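Local atomic coordinates of sensor histidine kinase PdtaS (Mycobacterium tuberculosis, PDB entry 2YKF), a protein that probably senses cyclic di-GMP during nutrient deprivation and autophosphorylates on histidine, passing the signal to its partner PdtaR in a two-component system. Residues Trp45-Gln58 against Asp71-Val85. Sequence-based numbering, arbitrary orientation. Where two conformers were deposited one is given.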
ATOM      1  N   TRP A  45       0.061  10.003  21.204  1.00 31.64           N
ATOM      2  CA  TRP A  45      -0.202  11.042  22.241  1.00 32.33           C
ATOM      3  C   TRP A  45       1.071  11.363  22.976  1.00 32.45           C
ATOM      4  O   TRP A  45       1.849  10.441  23.282  1.00 32.11           O
ATOM      5  CB  TRP A  45      -1.190  10.499  23.263  1.00 31.64           C
ATOM      6  CG  TRP A  45      -2.509  10.186  22.659  1.00 32.21           C
ATOM      7  CD1 TRP A  45      -2.944   9.009  22.193  1.00 31.30           C
ATOM      8  CD2 TRP A  45      -3.555  11.105  22.490  1.00 31.47           C
ATOM      9  NE1 TRP A  45      -4.230   9.123  21.694  1.00 32.36           N
ATOM     10  CE2 TRP A  45      -4.634  10.416  21.891  1.00 36.97           C
ATOM     11  CE3 TRP A  45      -3.716  12.442  22.841  1.00 33.17           C
ATOM     12  CZ2 TRP A  45      -5.870  11.041  21.611  1.00 35.33           C
ATOM     13  CZ3 TRP A  45      -4.939  13.073  22.536  1.00 34.22           C
ATOM     14  CH2 TRP A  45      -5.978  12.376  21.916  1.00 33.56           C
ATOM     15  N   VAL A  46       1.323  12.660  23.193  1.00 31.27           N
ATOM     16  CA  VAL A  46       2.411  13.118  24.074  1.00 32.75           C
ATOM     17  C   VAL A  46       1.801  13.884  25.292  1.00 36.51           C
ATOM     18  O   VAL A  46       0.594  14.210  25.268  1.00 35.10           O
ATOM     19  CB  VAL A  46       3.509  13.958  23.366  1.00 31.81           C
ATOM     20  CG1 VAL A  46       4.274  13.080  22.259  1.00 28.42           C
ATOM     21  CG2 VAL A  46       2.955  15.295  22.741  1.00 32.00           C
ATOM     22  N   ARG A  47       2.629  14.107  26.326  1.00 37.65           N
ATOM     23  CA  ARG A  47       2.181  14.689  27.617  1.00 41.77           C
ATOM     24  C   ARG A  47       3.048  15.880  27.860  1.00 42.75           C
ATOM     25  O   ARG A  47       4.276  15.785  27.889  1.00 41.92           O
ATOM     26  CB  ARG A  47       2.375  13.677  28.749  1.00 42.56           C
ATOM     27  CG  ARG A  47       1.982  14.203  30.130  1.00 48.36           C
ATOM     28  CD  ARG A  47       2.096  13.124  31.186  1.00 55.39           C
ATOM     29  NE  ARG A  47       3.491  12.896  31.594  1.00 59.86           N
ATOM     30  CZ  ARG A  47       3.857  12.079  32.600  1.00 62.81           C
ATOM     31  NH1 ARG A  47       2.933  11.410  33.292  1.00 60.62           N
ATOM     32  NH2 ARG A  47       5.146  11.929  32.923  1.00 59.94           N
ATOM     33  N   ARG A  48       2.434  17.047  27.969  1.00 44.86           N
ATOM     34  CA  ARG A  48       3.240  18.242  28.167  1.00 46.64           C
ATOM     35  C   ARG A  48       3.654  18.326  29.635  1.00 48.39           C
ATOM     36  O   ARG A  48       3.242  17.490  30.441  1.00 46.45           O
ATOM     37  CB  ARG A  48       2.430  19.490  27.850  1.00 47.79           C
ATOM     38  CG  ARG A  48       1.286  19.332  26.915  1.00 49.82           C
ATOM     39  CD  ARG A  48       0.241  20.409  27.264  1.00 56.83           C
ATOM     40  NE  ARG A  48       0.193  21.435  26.244  1.00 60.80           N
ATOM     41  CZ  ARG A  48      -0.474  22.579  26.338  1.00 60.31           C
ATOM     42  NH1 ARG A  48      -1.135  22.897  27.443  1.00 58.79           N
ATOM     43  NH2 ARG A  48      -0.455  23.418  25.308  1.00 61.22           N
ATOM     44  N   ASP A  49       4.455  19.357  29.960  1.00 51.31           N
ATOM     45  CA  ASP A  49       4.592  19.884  31.346  0.50 52.70           C
ATOM     46  C   ASP A  49       3.289  19.775  32.157  1.00 53.37           C
ATOM     47  O   ASP A  49       3.191  19.051  33.179  1.00 54.61           O
ATOM     48  CB  ASP A  49       5.056  21.367  31.334  0.50 52.76           C
ATOM     49  CG  ASP A  49       4.437  22.219  30.176  0.50 52.26           C
ATOM     50  OD1 ASP A  49       3.212  22.198  29.905  0.50 48.53           O
ATOM     51  OD2 ASP A  49       5.210  22.955  29.543  0.50 53.39           O
ATOM     52  N   ASP A  50       2.299  20.534  31.670  1.00 53.77           N
ATOM     53  CA  ASP A  50       0.951  20.620  32.269  0.50 53.86           C
ATOM     54  C   ASP A  50       0.329  19.273  32.672  1.00 53.20           C
ATOM     55  O   ASP A  50      -0.672  19.257  33.421  1.00 53.37           O
ATOM     56  CB  ASP A  50      -0.023  21.322  31.292  0.50 54.54           C
ATOM     57  CG  ASP A  50       0.398  22.743  30.941  0.50 55.84           C
ATOM     58  OD1 ASP A  50       0.326  23.623  31.829  0.50 57.87           O
ATOM     59  OD2 ASP A  50       0.757  22.993  29.760  0.50 56.93           O
ATOM     60  N   GLY A  51       0.894  18.155  32.201  1.00 51.24           N
ATOM     61  CA  GLY A  51       0.220  16.851  32.316  1.00 47.93           C
ATOM     62  C   GLY A  51      -0.926  16.761  31.286  1.00 46.14           C
ATOM     63  O   GLY A  51      -1.649  15.753  31.216  1.00 45.38           O
ATOM     64  N   VAL A  52      -1.128  17.837  30.522  1.00 44.18           N
ATOM     65  CA  VAL A  52      -2.162  17.859  29.484  1.00 43.13           C
ATOM     66  C   VAL A  52      -1.684  16.942  28.286  1.00 42.94           C
ATOM     67  O   VAL A  52      -0.488  16.853  28.003  1.00 43.08           O
ATOM     68  CB  VAL A  52      -2.503  19.344  29.062  1.00 44.11           C
ATOM     69  CG1 VAL A  52      -3.144  19.429  27.707  1.00 43.19           C
ATOM     70  CG2 VAL A  52      -3.437  20.076  30.161  1.00 42.10           C
ATOM     71  N   LEU A  53      -2.625  16.293  27.612  1.00 42.74           N
ATOM     72  CA  LEU A  53      -2.308  15.373  26.514  1.00 41.53           C
ATOM     73  C   LEU A  53      -2.590  15.997  25.136  1.00 39.56           C
ATOM     74  O   LEU A  53      -3.630  16.613  24.948  1.00 39.69           O
ATOM     75  CB  LEU A  53      -3.105  14.083  26.668  1.00 40.29           C
ATOM     76  CG  LEU A  53      -3.032  13.416  28.023  1.00 40.66           C
ATOM     77  CD1 LEU A  53      -3.765  12.087  27.986  1.00 35.63           C
ATOM     78  CD2 LEU A  53      -1.615  13.241  28.508  1.00 41.48           C
ATOM     79  N   VAL A  54      -1.685  15.748  24.179  1.00 37.17           N
ATOM     80  CA  VAL A  54      -1.795  16.240  22.828  1.00 34.52           C
ATOM     81  C   VAL A  54      -1.628  15.081  21.840  1.00 33.64           C
ATOM     82  O   VAL A  54      -0.643  14.287  21.932  1.00 30.95           O
ATOM     83  CB  VAL A  54      -0.669  17.251  22.571  1.00 35.64           C
ATOM     84  CG1 VAL A  54      -0.788  17.884  21.181  1.00 33.62           C
ATOM     85  CG2 VAL A  54      -0.661  18.306  23.685  1.00 37.89           C
ATOM     86  N   CYS A  55      -2.583  14.946  20.918  1.00 32.53           N
ATOM     87  CA  CYS A  55      -2.396  13.965  19.801  1.00 30.66           C
ATOM     88  C   CYS A  55      -1.532  14.637  18.717  1.00 29.69           C
ATOM     89  O   CYS A  55      -1.887  15.722  18.170  1.00 28.94           O
ATOM     90  CB  CYS A  55      -3.731  13.517  19.204  1.00 31.52           C
ATOM     91  SG  CYS A  55      -3.530  12.427  17.717  1.00 32.36           S
ATOM     92  N   VAL A  56      -0.384  14.018  18.395  1.00 28.92           N
ATOM     93  CA  VAL A  56       0.588  14.656  17.527  1.00 26.16           C
ATOM     94  C   VAL A  56       0.714  13.895  16.175  1.00 27.26           C
ATOM     95  O   VAL A  56       1.383  14.399  15.295  1.00 25.11           O
ATOM     96  CB  VAL A  56       2.017  14.755  18.166  1.00 27.37           C
ATOM     97  CG1 VAL A  56       2.029  15.719  19.420  1.00 29.15           C
ATOM     98  CG2 VAL A  56       2.469  13.375  18.595  1.00 27.80           C
ATOM     99  N   ALA A  57       0.052  12.747  16.022  1.00 26.61           N
ATOM    100  CA  ALA A  57       0.124  11.994  14.747  1.00 26.49           C
ATOM    101  C   ALA A  57      -0.945  10.983  14.740  1.00 26.81           C
ATOM    102  O   ALA A  57      -1.460  10.583  15.811  1.00 27.35           O
ATOM    103  CB  ALA A  57       1.519  11.311  14.501  1.00 25.35           C
ATOM    104  N   GLN A  58      -1.316  10.548  13.521  1.00 24.87           N
ATOM    105  CA  GLN A  58      -2.380   9.623  13.379  1.00 24.87           C
ATOM    106  C   GLN A  58      -2.127   8.790  12.111  1.00 26.05           C
ATOM    107  O   GLN A  58      -1.639   9.341  11.075  1.00 22.93           O
ATOM    108  CB  GLN A  58      -3.665  10.443  13.159  1.00 26.35           C
ATOM    109  CG  GLN A  58      -4.920   9.567  12.754  1.00 28.82           C
ATOM    110  CD  GLN A  58      -6.176  10.454  12.703  1.00 32.74           C
ATOM    111  OE1 GLN A  58      -6.076  11.676  12.793  1.00 32.84           O
ATOM    112  NE2 GLN A  58      -7.341   9.842  12.580  1.00 33.23           N
ATOM    113  N   ASP A  71      -9.917  14.066  11.560  1.00 35.78           N
ATOM    114  CA  ASP A  71      -8.514  14.280  11.807  1.00 35.55           C
ATOM    115  C   ASP A  71      -8.271  14.596  13.284  1.00 35.25           C
ATOM    116  O   ASP A  71      -8.643  15.664  13.752  1.00 33.29           O
ATOM    117  CB  ASP A  71      -7.972  15.401  10.932  1.00 34.74           C
ATOM    118  CG  ASP A  71      -6.434  15.517  10.991  1.00 38.49           C
ATOM    119  OD1 ASP A  71      -5.780  14.838  11.837  1.00 39.82           O
ATOM    120  OD2 ASP A  71      -5.879  16.326  10.197  1.00 36.76           O
ATOM    121  N   ALA A  72      -7.571  13.705  13.992  1.00 34.02           N
ATOM    122  CA  ALA A  72      -7.290  13.906  15.434  1.00 32.63           C
ATOM    123  C   ALA A  72      -6.014  14.689  15.803  1.00 33.69           C
ATOM    124  O   ALA A  72      -5.800  15.091  16.996  1.00 32.80           O
ATOM    125  CB  ALA A  72      -7.342  12.515  16.189  1.00 33.66           C
ATOM    126  N   VAL A  73      -5.166  14.955  14.814  1.00 31.74           N
ATOM    127  CA  VAL A  73      -3.893  15.570  15.052  1.00 31.87           C
ATOM    128  C   VAL A  73      -4.099  17.001  15.544  1.00 34.27           C
ATOM    129  O   VAL A  73      -4.942  17.723  14.989  1.00 33.48           O
ATOM    130  CB  VAL A  73      -3.040  15.601  13.786  1.00 31.36           C
ATOM    131  CG1 VAL A  73      -1.754  16.292  14.089  1.00 31.97           C
ATOM    132  CG2 VAL A  73      -2.743  14.117  13.302  1.00 28.40           C
ATOM    133  N   GLY A  74      -3.341  17.380  16.581  1.00 34.43           N
ATOM    134  CA  GLY A  74      -3.427  18.709  17.182  1.00 38.10           C
ATOM    135  C   GLY A  74      -4.456  18.771  18.310  1.00 38.63           C
ATOM    136  O   GLY A  74      -4.529  19.758  19.011  1.00 39.49           O
ATOM    137  N   THR A  75      -5.265  17.736  18.470  1.00 39.48           N
ATOM    138  CA  THR A  75      -6.221  17.643  19.593  1.00 40.53           C
ATOM    139  C   THR A  75      -5.484  17.749  20.956  1.00 40.44           C
ATOM    140  O   THR A  75      -4.551  16.998  21.225  1.00 37.27           O
ATOM    141  CB  THR A  75      -6.910  16.265  19.626  1.00 40.41           C
ATOM    142  OG1 THR A  75      -7.797  16.117  18.524  1.00 42.57           O
ATOM    143  CG2 THR A  75      -7.736  16.085  20.917  1.00 44.51           C
ATOM    144  N   VAL A  76      -5.998  18.606  21.853  1.00 42.06           N
ATOM    145  CA  VAL A  76      -5.351  18.890  23.132  1.00 43.76           C
ATOM    146  C   VAL A  76      -6.420  18.663  24.176  1.00 45.82           C
ATOM    147  O   VAL A  76      -7.550  19.202  24.093  1.00 45.84           O
ATOM    148  CB  VAL A  76      -4.846  20.341  23.194  1.00 44.25           C
ATOM    149  CG1 VAL A  76      -4.373  20.710  24.620  1.00 45.26           C
ATOM    150  CG2 VAL A  76      -3.675  20.598  22.206  1.00 43.69           C
ATOM    151  N   VAL A  77      -6.112  17.815  25.128  1.00 47.20           N
ATOM    152  CA  VAL A  77      -7.162  17.260  25.958  1.00 48.59           C
ATOM    153  C   VAL A  77      -6.652  17.157  27.397  1.00 48.56           C
ATOM    154  O   VAL A  77      -5.450  16.909  27.643  1.00 46.89           O
ATOM    155  CB  VAL A  77      -7.610  15.903  25.367  1.00 49.07           C
ATOM    156  CG1 VAL A  77      -7.357  14.764  26.301  1.00 50.61           C
ATOM    157  CG2 VAL A  77      -9.044  15.933  24.872  1.00 51.02           C
ATOM    158  N   ALA A  78      -7.541  17.405  28.360  1.00 48.35           N
ATOM    159  CA  ALA A  78      -7.138  17.229  29.734  1.00 48.07           C
ATOM    160  C   ALA A  78      -6.796  15.724  30.019  1.00 47.17           C
ATOM    161  O   ALA A  78      -7.427  14.783  29.468  1.00 45.82           O
ATOM    162  CB  ALA A  78      -8.179  17.774  30.680  1.00 48.77           C
ATOM    163  N   ALA A  79      -5.752  15.535  30.818  1.00 48.22           N
ATOM    164  CA  ALA A  79      -5.221  14.199  31.129  1.00 50.61           C
ATOM    165  C   ALA A  79      -6.273  13.272  31.702  1.00 51.61           C
ATOM    166  O   ALA A  79      -6.300  12.099  31.358  1.00 51.23           O
ATOM    167  CB  ALA A  79      -4.030  14.292  32.074  1.00 50.68           C
ATOM    168  N   ASN A  80      -7.158  13.789  32.567  1.00 53.25           N
ATOM    169  CA  ASN A  80      -8.153  12.917  33.207  1.00 55.41           C
ATOM    170  C   ASN A  80      -9.309  12.580  32.277  1.00 55.30           C
ATOM    171  O   ASN A  80     -10.104  11.700  32.592  1.00 56.19           O
ATOM    172  CB  ASN A  80      -8.635  13.451  34.583  1.00 55.94           C
ATOM    173  CG  ASN A  80      -9.849  14.367  34.461  1.00 60.96           C
ATOM    174  OD1 ASN A  80     -10.994  13.901  34.335  1.00 65.23           O
ATOM    175  ND2 ASN A  80      -9.606  15.678  34.485  1.00 62.20           N
ATOM    176  N   SER A  81      -9.377  13.225  31.097  1.00 55.14           N
ATOM    177  CA  SER A  81     -10.378  12.803  30.098  1.00 54.40           C
ATOM    178  C   SER A  81      -9.951  11.528  29.387  1.00 53.32           C
ATOM    179  O   SER A  81     -10.779  10.865  28.749  1.00 52.95           O
ATOM    180  CB  SER A  81     -10.725  13.910  29.096  1.00 54.78           C
ATOM    181  OG  SER A  81      -9.647  14.203  28.226  1.00 56.48           O
ATOM    182  N   MET A  82      -8.668  11.182  29.537  1.00 51.65           N
ATOM    183  CA  MET A  82      -8.120   9.891  29.048  1.00 51.63           C
ATOM    184  C   MET A  82      -7.282   9.184  30.128  1.00 50.68           C
ATOM    185  O   MET A  82      -6.061   9.046  29.976  1.00 48.83           O
ATOM    186  CB  MET A  82      -7.234  10.100  27.792  1.00 51.36           C
ATOM    187  CG  MET A  82      -7.773  11.069  26.737  1.00 53.68           C
ATOM    188  SD  MET A  82      -6.993  10.669  25.143  1.00 56.84           S
ATOM    189  CE  MET A  82      -8.063   9.298  24.688  1.00 55.10           C
ATOM    190  N   PRO A  83      -7.926   8.773  31.240  1.00 50.68           N
ATOM    191  CA  PRO A  83      -7.239   8.152  32.386  1.00 51.34           C
ATOM    192  C   PRO A  83      -6.139   7.125  32.052  1.00 49.74           C
ATOM    193  O   PRO A  83      -5.048   7.227  32.581  1.00 49.62           O
ATOM    194  CB  PRO A  83      -8.383   7.443  33.134  1.00 51.10           C
ATOM    195  CG  PRO A  83      -9.561   8.275  32.868  1.00 52.14           C
ATOM    196  CD  PRO A  83      -9.387   8.812  31.437  1.00 50.80           C
ATOM    197  N   LEU A  84      -6.432   6.141  31.202  1.00 49.99           N
ATOM    198  CA  LEU A  84      -5.436   5.089  30.877  1.00 49.62           C
ATOM    199  C   LEU A  84      -4.149   5.645  30.183  1.00 48.52           C
ATOM    200  O   LEU A  84      -3.001   5.479  30.676  1.00 48.34           O
ATOM    201  CB  LEU A  84      -6.082   3.958  30.048  1.00 49.56           C
ATOM    202  CG  LEU A  84      -5.224   2.710  29.844  1.00 49.92           C
ATOM    203  CD1 LEU A  84      -4.295   2.424  31.057  1.00 52.10           C
ATOM    204  CD2 LEU A  84      -6.098   1.539  29.508  1.00 51.22           C
ATOM    205  N   VAL A  85      -4.348   6.322  29.062  1.00 46.56           N
ATOM    206  CA  VAL A  85      -3.253   7.012  28.400  1.00 45.14           C
ATOM    207  C   VAL A  85      -2.415   7.775  29.415  1.00 44.20           C
ATOM    208  O   VAL A  85      -1.187   7.612  29.489  1.00 42.85           O
ATOM    209  CB  VAL A  85      -3.794   7.996  27.346  1.00 45.23           C
ATOM    210  CG1 VAL A  85      -2.636   8.834  26.745  1.00 43.11           C
ATOM    211  CG2 VAL A  85      -4.628   7.225  26.281  1.00 42.75           C
TER
HETATM  212  O   HOH W   1      -4.964  12.782  10.502  1.00 34.71           O
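Trp45 and Met82 meet because Trp45 CG lies beside its own backbone N (chi1 -63°) and Met82 CG does the same (chi1 -43°), with the Met82 chain near anti at chi2. The contact forms one edge of the antiparallel sheet of the GAF domain, where the short strand 76-77 pairs with strand 53-59. These torsions carry Met82 SD over one face of the indole, 3.8 Å from the centroid of the six-membered ring, a Met-aromatic contact. Cys55 CB packs on the opposite face, offset toward the rim. Indole NE1 is hydrogen-bonded to Thr129 OG1. Leu53 and Val77 are a hydrogen-bonded pair: Leu53 N gives to Val77 O at 2.9 Å, and Val77 N gives to Leu53 O. Cys55 N then bonds to Thr75 O, and Gly74 N to Cys55 O at 2.7 Å. Gly74 sits inside a type II turn, Ala72 to Thr75. On the indole side of the sheet, Leu53 CD1 touches both Met82 CB and Val85 CG1, 3.7 Å from the latter, and so joins the strand to helix 83-90. On the other face, Val54 and Val76 lie side by side. Asp71 OD2 forms a salt bridge with Arg205 of the second subunit. Asp71 OD1 accepts from Val73 N, an Asx turn. The extended Gln58 chain carries OE1 to Ala72 N at 2.8 Å, with the donor tilted 25° from the amide carbonyl plane. A water also donates to Gln58 OE1, at 2.8 Å.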